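PDB 2VK9: alpha-toxin from Clostridium novyi, which is a large clostridial toxin, represented here by its catalytic domain, which combines a GT-A fold with an N-terminal helical region. Local coordinates for residues 95-100 with 390-395; 125-130 with 358-363. All blocks are in the same frame, centred on the assembly; numbering follows the deposited sequence.

Contact 1 of 2, residues 95-100 with 390-395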
loop_
_atom_site.group_PDB
_atom_site.type_symbol
_atom_site.label_atom_id
_atom_site.label_comp_id
_atom_site.label_asym_id
_atom_site.label_seq_id
_atom_site.Cartn_x
_atom_site.Cartn_y
_atom_site.Cartn_z
ATOM N N ILE A 95 -11.863 -5.084 -20.001
ATOM C CA ILE A 95 -10.446 -4.860 -19.730
ATOM C C ILE A 95 -10.185 -3.562 -18.958
ATOM O O ILE A 95 -11.023 -2.650 -18.941
ATOM C CB ILE A 95 -9.620 -4.891 -21.034
ATOM C CG1 ILE A 95 -10.055 -3.767 -21.972
ATOM C CG2 ILE A 95 -9.752 -6.256 -21.711
ATOM C CD1 ILE A 95 -9.069 -3.474 -23.046
ATOM N N ALA A 96 -9.028 -3.499 -18.306
ATOM C CA ALA A 96 -8.620 -2.316 -17.567
ATOM C C ALA A 96 -8.262 -1.208 -18.527
ATOM O O ALA A 96 -7.707 -1.467 -19.592
ATOM C CB ALA A 96 -7.446 -2.638 -16.706
ATOM N N SER A 97 -8.588 0.027 -18.157
ATOM C CA SER A 97 -8.190 1.194 -18.947
ATOM C C SER A 97 -6.694 1.145 -19.226
ATOM O O SER A 97 -5.919 0.683 -18.388
ATOM C CB SER A 97 -8.531 2.497 -18.222
ATOM O OG SER A 97 -9.918 2.597 -17.965
ATOM N N LYS A 98 -6.287 1.615 -20.401
ATOM C CA LYS A 98 -4.877 1.597 -20.763
ATOM C C LYS A 98 -4.152 2.847 -20.289
ATOM O O LYS A 98 -3.646 3.658 -21.064
ATOM C CB LYS A 98 -4.696 1.306 -22.243
ATOM C CG LYS A 98 -5.001 -0.151 -22.501
ATOM C CD LYS A 98 -4.675 -0.581 -23.872
ATOM C CE LYS A 98 -5.036 -2.025 -24.033
ATOM N NZ LYS A 98 -4.411 -2.555 -25.280
ATOM N N ASN A 99 -4.141 2.969 -18.969
ATOM C CA ASN A 99 -3.386 3.965 -18.269
ATOM C C ASN A 99 -2.388 3.256 -17.399
ATOM O O ASN A 99 -2.733 2.301 -16.714
ATOM C CB ASN A 99 -4.319 4.790 -17.405
ATOM C CG ASN A 99 -5.296 5.583 -18.224
ATOM O OD1 ASN A 99 -4.928 6.190 -19.237
ATOM N ND2 ASN A 99 -6.553 5.590 -17.799
ATOM N N LEU A 100 -1.142 3.709 -17.445
ATOM C CA LEU A 100 -0.132 3.220 -16.528
ATOM C C LEU A 100 0.392 4.406 -15.749
ATOM O O LEU A 100 0.855 5.377 -16.338
ATOM C CB LEU A 100 0.989 2.531 -17.301
ATOM C CG LEU A 100 2.234 2.051 -16.554
ATOM C CD1 LEU A 100 1.874 1.021 -15.507
ATOM C CD2 LEU A 100 3.232 1.480 -17.538
ATOM N N ILE A 390 -4.246 -2.978 -10.228
ATOM C CA ILE A 390 -5.012 -2.805 -11.452
ATOM C C ILE A 390 -6.472 -2.670 -11.091
ATOM O O ILE A 390 -7.015 -3.528 -10.404
ATOM C CB ILE A 390 -4.852 -3.988 -12.413
ATOM C CG1 ILE A 390 -3.383 -4.179 -12.797
ATOM C CG2 ILE A 390 -5.699 -3.764 -13.660
ATOM C CD1 ILE A 390 -3.094 -5.524 -13.407
ATOM N N SER A 391 -7.104 -1.595 -11.547
ATOM C CA SER A 391 -8.519 -1.363 -11.297
ATOM C C SER A 391 -9.061 -0.330 -12.253
ATOM O O SER A 391 -8.378 0.644 -12.535
ATOM C CB SER A 391 -8.716 -0.838 -9.878
ATOM O OG SER A 391 -10.036 -0.335 -9.689
ATOM N N ASN A 392 -10.282 -0.538 -12.741
ATOM C CA ASN A 392 -11.056 0.537 -13.377
ATOM C C ASN A 392 -11.678 1.441 -12.318
ATOM O O ASN A 392 -11.834 1.011 -11.177
ATOM C CB ASN A 392 -12.098 -0.035 -14.335
ATOM C CG ASN A 392 -11.473 -0.506 -15.623
ATOM O OD1 ASN A 392 -10.530 0.114 -16.108
ATOM N ND2 ASN A 392 -11.962 -1.604 -16.175
ATOM N N ASN A 393 -11.993 2.693 -12.650
ATOM C CA ASN A 393 -12.429 3.606 -11.583
ATOM C C ASN A 393 -13.798 3.298 -10.981
ATOM O O ASN A 393 -14.108 3.739 -9.874
ATOM C CB ASN A 393 -12.270 5.092 -11.933
ATOM C CG ASN A 393 -13.026 5.504 -13.170
ATOM O OD1 ASN A 393 -14.222 5.276 -13.302
ATOM N ND2 ASN A 393 -12.333 6.157 -14.069
ATOM N N ASP A 394 -14.599 2.527 -11.710
ATOM C CA ASP A 394 -15.954 2.221 -11.294
ATOM C C ASP A 394 -16.019 0.879 -10.579
ATOM O O ASP A 394 -17.086 0.263 -10.497
ATOM C CB ASP A 394 -16.910 2.276 -12.493
ATOM C CG ASP A 394 -16.656 1.165 -13.522
ATOM O OD1 ASP A 394 -15.589 0.505 -13.484
ATOM O OD2 ASP A 394 -17.548 0.957 -14.381
ATOM N N SER A 395 -14.880 0.449 -10.045
ATOM C CA SER A 395 -14.759 -0.831 -9.347
ATOM C C SER A 395 -15.317 -0.815 -7.924
ATOM O O SER A 395 -15.119 0.137 -7.166
ATOM C CB SER A 395 -13.299 -1.281 -9.318
ATOM O OG SER A 395 -13.112 -2.295 -8.354
HETATM O O HOH W 1 -11.051 3.229 -15.391
#

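Contact 2 of 2, residues 125-130 with 358-363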
loop_
_atom_site.group_PDB
_atom_site.type_symbol
_atom_site.label_atom_id
_atom_site.label_comp_id
_atom_site.label_asym_id
_atom_site.label_seq_id
_atom_site.Cartn_x
_atom_site.Cartn_y
_atom_site.Cartn_z
ATOM N N LYS A 125 3.665 0.699 -25.517
ATOM C CA LYS A 125 3.380 1.882 -26.321
ATOM C C LYS A 125 1.890 2.078 -26.570
ATOM O O LYS A 125 1.473 3.127 -27.049
ATOM C CB LYS A 125 4.126 1.828 -27.651
ATOM C CG LYS A 125 5.612 2.026 -27.523
ATOM C CD LYS A 125 6.274 1.831 -28.866
ATOM C CE LYS A 125 7.745 1.476 -28.703
ATOM N NZ LYS A 125 8.287 0.939 -29.987
ATOM N N ASP A 126 1.101 1.059 -26.245
ATOM C CA ASP A 126 -0.357 1.128 -26.326
ATOM C C ASP A 126 -1.006 1.669 -25.041
ATOM O O ASP A 126 -2.229 1.653 -24.908
ATOM C CB ASP A 126 -0.925 -0.252 -26.670
ATOM C CG ASP A 126 -0.499 -1.341 -25.677
ATOM O OD1 ASP A 126 0.549 -1.184 -25.008
ATOM O OD2 ASP A 126 -1.213 -2.369 -25.573
ATOM N N TYR A 127 -0.185 2.144 -24.104
ATOM C CA TYR A 127 -0.664 2.748 -22.862
ATOM C C TYR A 127 -0.395 4.253 -22.826
ATOM O O TYR A 127 0.578 4.733 -23.411
ATOM C CB TYR A 127 0.010 2.075 -21.664
ATOM C CG TYR A 127 -0.653 0.783 -21.238
ATOM C CD1 TYR A 127 -0.513 -0.385 -21.995
ATOM C CD2 TYR A 127 -1.425 0.726 -20.078
ATOM C CE1 TYR A 127 -1.131 -1.576 -21.607
ATOM C CE2 TYR A 127 -2.052 -0.460 -19.684
ATOM C CZ TYR A 127 -1.901 -1.602 -20.454
ATOM O OH TYR A 127 -2.515 -2.763 -20.071
ATOM N N ASN A 128 -1.273 5.003 -22.167
ATOM C CA ASN A 128 -0.950 6.353 -21.767
ATOM C C ASN A 128 -0.231 6.221 -20.439
ATOM O O ASN A 128 -0.816 5.776 -19.435
ATOM C CB ASN A 128 -2.196 7.227 -21.628
ATOM C CG ASN A 128 -2.868 7.509 -22.962
ATOM O OD1 ASN A 128 -2.240 7.436 -24.008
ATOM N ND2 ASN A 128 -4.152 7.834 -22.926
ATOM N N ILE A 129 1.055 6.569 -20.455
ATOM C CA ILE A 129 1.911 6.421 -19.300
ATOM C C ILE A 129 2.135 7.779 -18.666
ATOM O O ILE A 129 2.493 8.740 -19.347
ATOM C CB ILE A 129 3.236 5.747 -19.669
ATOM C CG1 ILE A 129 2.961 4.353 -20.232
ATOM C CG2 ILE A 129 4.112 5.620 -18.444
ATOM C CD1 ILE A 129 4.165 3.646 -20.785
ATOM N N ARG A 130 1.897 7.869 -17.365
ATOM C CA ARG A 130 2.081 9.127 -16.664
ATOM C C ARG A 130 2.881 8.908 -15.410
ATOM O O ARG A 130 2.829 7.847 -14.797
ATOM C CB ARG A 130 0.742 9.752 -16.286
ATOM C CG ARG A 130 -0.081 10.345 -17.412
ATOM C CD ARG A 130 -1.448 10.706 -16.847
ATOM N NE ARG A 130 -2.474 10.957 -17.854
ATOM C CZ ARG A 130 -3.204 10.018 -18.457
ATOM N NH1 ARG A 130 -3.037 8.730 -18.179
ATOM N NH2 ARG A 130 -4.111 10.372 -19.350
ATOM N N LEU A 358 7.738 -9.211 -21.261
ATOM C CA LEU A 358 6.316 -9.273 -21.567
ATOM C C LEU A 358 5.654 -7.878 -21.539
ATOM O O LEU A 358 5.946 -7.068 -20.650
ATOM C CB LEU A 358 5.620 -10.248 -20.606
ATOM C CG LEU A 358 5.653 -11.745 -20.969
ATOM C CD1 LEU A 358 7.053 -12.303 -21.126
ATOM C CD2 LEU A 358 4.900 -12.583 -19.953
ATOM N N PRO A 359 4.797 -7.575 -22.540
ATOM C CA PRO A 359 3.994 -6.355 -22.504
ATOM C C PRO A 359 2.781 -6.542 -21.610
ATOM O O PRO A 359 2.364 -7.672 -21.387
ATOM C CB PRO A 359 3.547 -6.198 -23.957
ATOM C CG PRO A 359 3.484 -7.574 -24.475
ATOM C CD PRO A 359 4.568 -8.347 -23.776
ATOM N N LEU A 360 2.212 -5.452 -21.105
ATOM C CA LEU A 360 1.020 -5.553 -20.254
ATOM C C LEU A 360 -0.178 -6.112 -21.013
ATOM O O LEU A 360 -0.934 -6.921 -20.475
ATOM C CB LEU A 360 0.662 -4.202 -19.638
ATOM C CG LEU A 360 1.470 -3.730 -18.440
ATOM C CD1 LEU A 360 1.202 -2.263 -18.175
ATOM C CD2 LEU A 360 1.127 -4.564 -17.238
ATOM N N GLY A 361 -0.333 -5.670 -22.260
ATOM C CA GLY A 361 -1.451 -6.057 -23.106
ATOM C C GLY A 361 -2.805 -5.641 -22.567
ATOM O O GLY A 361 -2.930 -4.642 -21.847
ATOM N N ASP A 362 -3.820 -6.421 -22.930
ATOM C CA ASP A 362 -5.183 -6.225 -22.452
ATOM C C ASP A 362 -5.339 -7.051 -21.206
ATOM O O ASP A 362 -5.119 -8.263 -21.242
ATOM C CB ASP A 362 -6.183 -6.714 -23.498
ATOM C CG ASP A 362 -5.918 -6.134 -24.878
ATOM O OD1 ASP A 362 -5.588 -4.925 -24.955
ATOM O OD2 ASP A 362 -6.034 -6.884 -25.883
ATOM N N ILE A 363 -5.706 -6.408 -20.103
ATOM C CA ILE A 363 -5.876 -7.110 -18.833
ATOM C C ILE A 363 -7.362 -7.282 -18.514
ATOM O O ILE A 363 -8.035 -6.308 -18.185
ATOM C CB ILE A 363 -5.178 -6.351 -17.677
ATOM C CG1 ILE A 363 -3.698 -6.107 -18.013
ATOM C CG2 ILE A 363 -5.354 -7.097 -16.349
ATOM C CD1 ILE A 363 -3.039 -5.001 -17.202
HETATM O O HOH W 2 1.221 -3.390 -23.534
#

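Contact 1 of 2, residues 95-100 with 390-395
Ser97 N donates to Asn392 OD1 at 2.8 Å, the donor lying in the plane of the side-chain carbonyl and on one of its lone pairs. The other arm of the same amide makes a second bond: Asn392 ND2 reaches Ile95 O at 3.1 Å. That N-H points almost straight at its acceptor (171°), which lies close to the plane of the Asn392 amide, although the nitrogen itself sits above the plane of the Ile95 carbonyl. The two bonds bracket Ala96, so one side-chain amide takes both the acceptor before Ala96 and the donor after it. With CG anti to its own carbonyl carbon (chi1 -76°), Asn392 swings this group alongside the 95-97 backbone, where OD1 also comes within 3.4 Å of Ala96 CA.

Beside the pair, Ser97 OG stands 3.2 Å from Asn392 OD1, and a water ties the same hydroxyl to Asn393 N, accepting from that backbone nitrogen at 2.9 Å. Asn392 is engaged through its backbone too: its O accepts from Ser391 OG (2.7 Å) and, at the closing of a type I turn, from Ser395 N, the two donors arriving from opposite faces of the carbonyl plane. One apolar contact accompanies these bonds: Ala96 CB meets the CG2 branch of Ile390 at 3.7 Å.

The contact joins the approach to strand 99-103 with the exit of strand 382-391. These strands are not neighbours in the sheet; strand 280-283 runs between them, and its Val281 touches Ile390 while its backbone bonds to Asn99. The worked lesson is that one neutral amide, serving as donor and acceptor at once, can tie the backbone leading into one strand to the residue that follows another, with no charged pair across the interface.

Contact 2 of 2, residues 125-130 with 358-363
Leu360 lies over one face of the Tyr127 ring and the carbonyl of Gly361 stands at its edge, near the ring plane. On the face, Leu360 CD1 forms a CH-pi contact, 4.1 Å from the ring centroid and 18° off the normal, displaced toward the rim. The two side chains cross at about a right angle, and Leu360 CB adds apolar contact with Tyr127 CE1 at 3.7 Å. Asp126 OD1, from the adjoining residue, is also at the edge and in plane. Tyr127 has CG anti to its carbonyl carbon and beside its backbone N (chi1 -83°), the setting with which the ring reaches toward 360-363.

The phenol oxygen anchors the far end: Tyr127 OH donates to Gly361 O at 2.6 Å, nearly along the line of the carbonyl bond. Ile363 CD1 comes up beside the same hydroxyl, 3.7 Å from OH, so the polar bond is flanked by hydrocarbon. A water accepts from Gly361 N at 3.0 Å and donates to Asp126 OD1 at 2.7 Å. The phenol hydroxyl directly, and the Asp126 carboxylate through the water, thus hold the O and N of Gly361.

This packs the loop before strand 371-376 against the start of strand 128-133 in the GT-A sheet, just after the helix of a beta-alpha-beta unit. Tyr127 packs on Leu100 of strand 99-103, Leu360 on Trp120 of helix 111-123 and Phe388 of strand 382-391, and Ile363 on Ile390 of the latter strand.

The centres of contacts 1 and 2 lie 11 Å apart on the same side of the chain's centre, and contact 2 is nested inside the long loop closed by contact 1. Strands 99-103 and 128-133, parallel neighbours in the mixed sheet, carry one segment of each; helix 111-123 between them makes a beta-alpha-beta crossover. The contacts touch directly: Lys98 NZ forms a salt bridge with Asp362 OD1 at 2.7 Å and another with Asp126, probably easing the proximity of the two acids. Ala96 bonds by its backbone to Ile363. Segments distant in sequence are therefore gathered at one end of the GT-A sheet as a single connected patch.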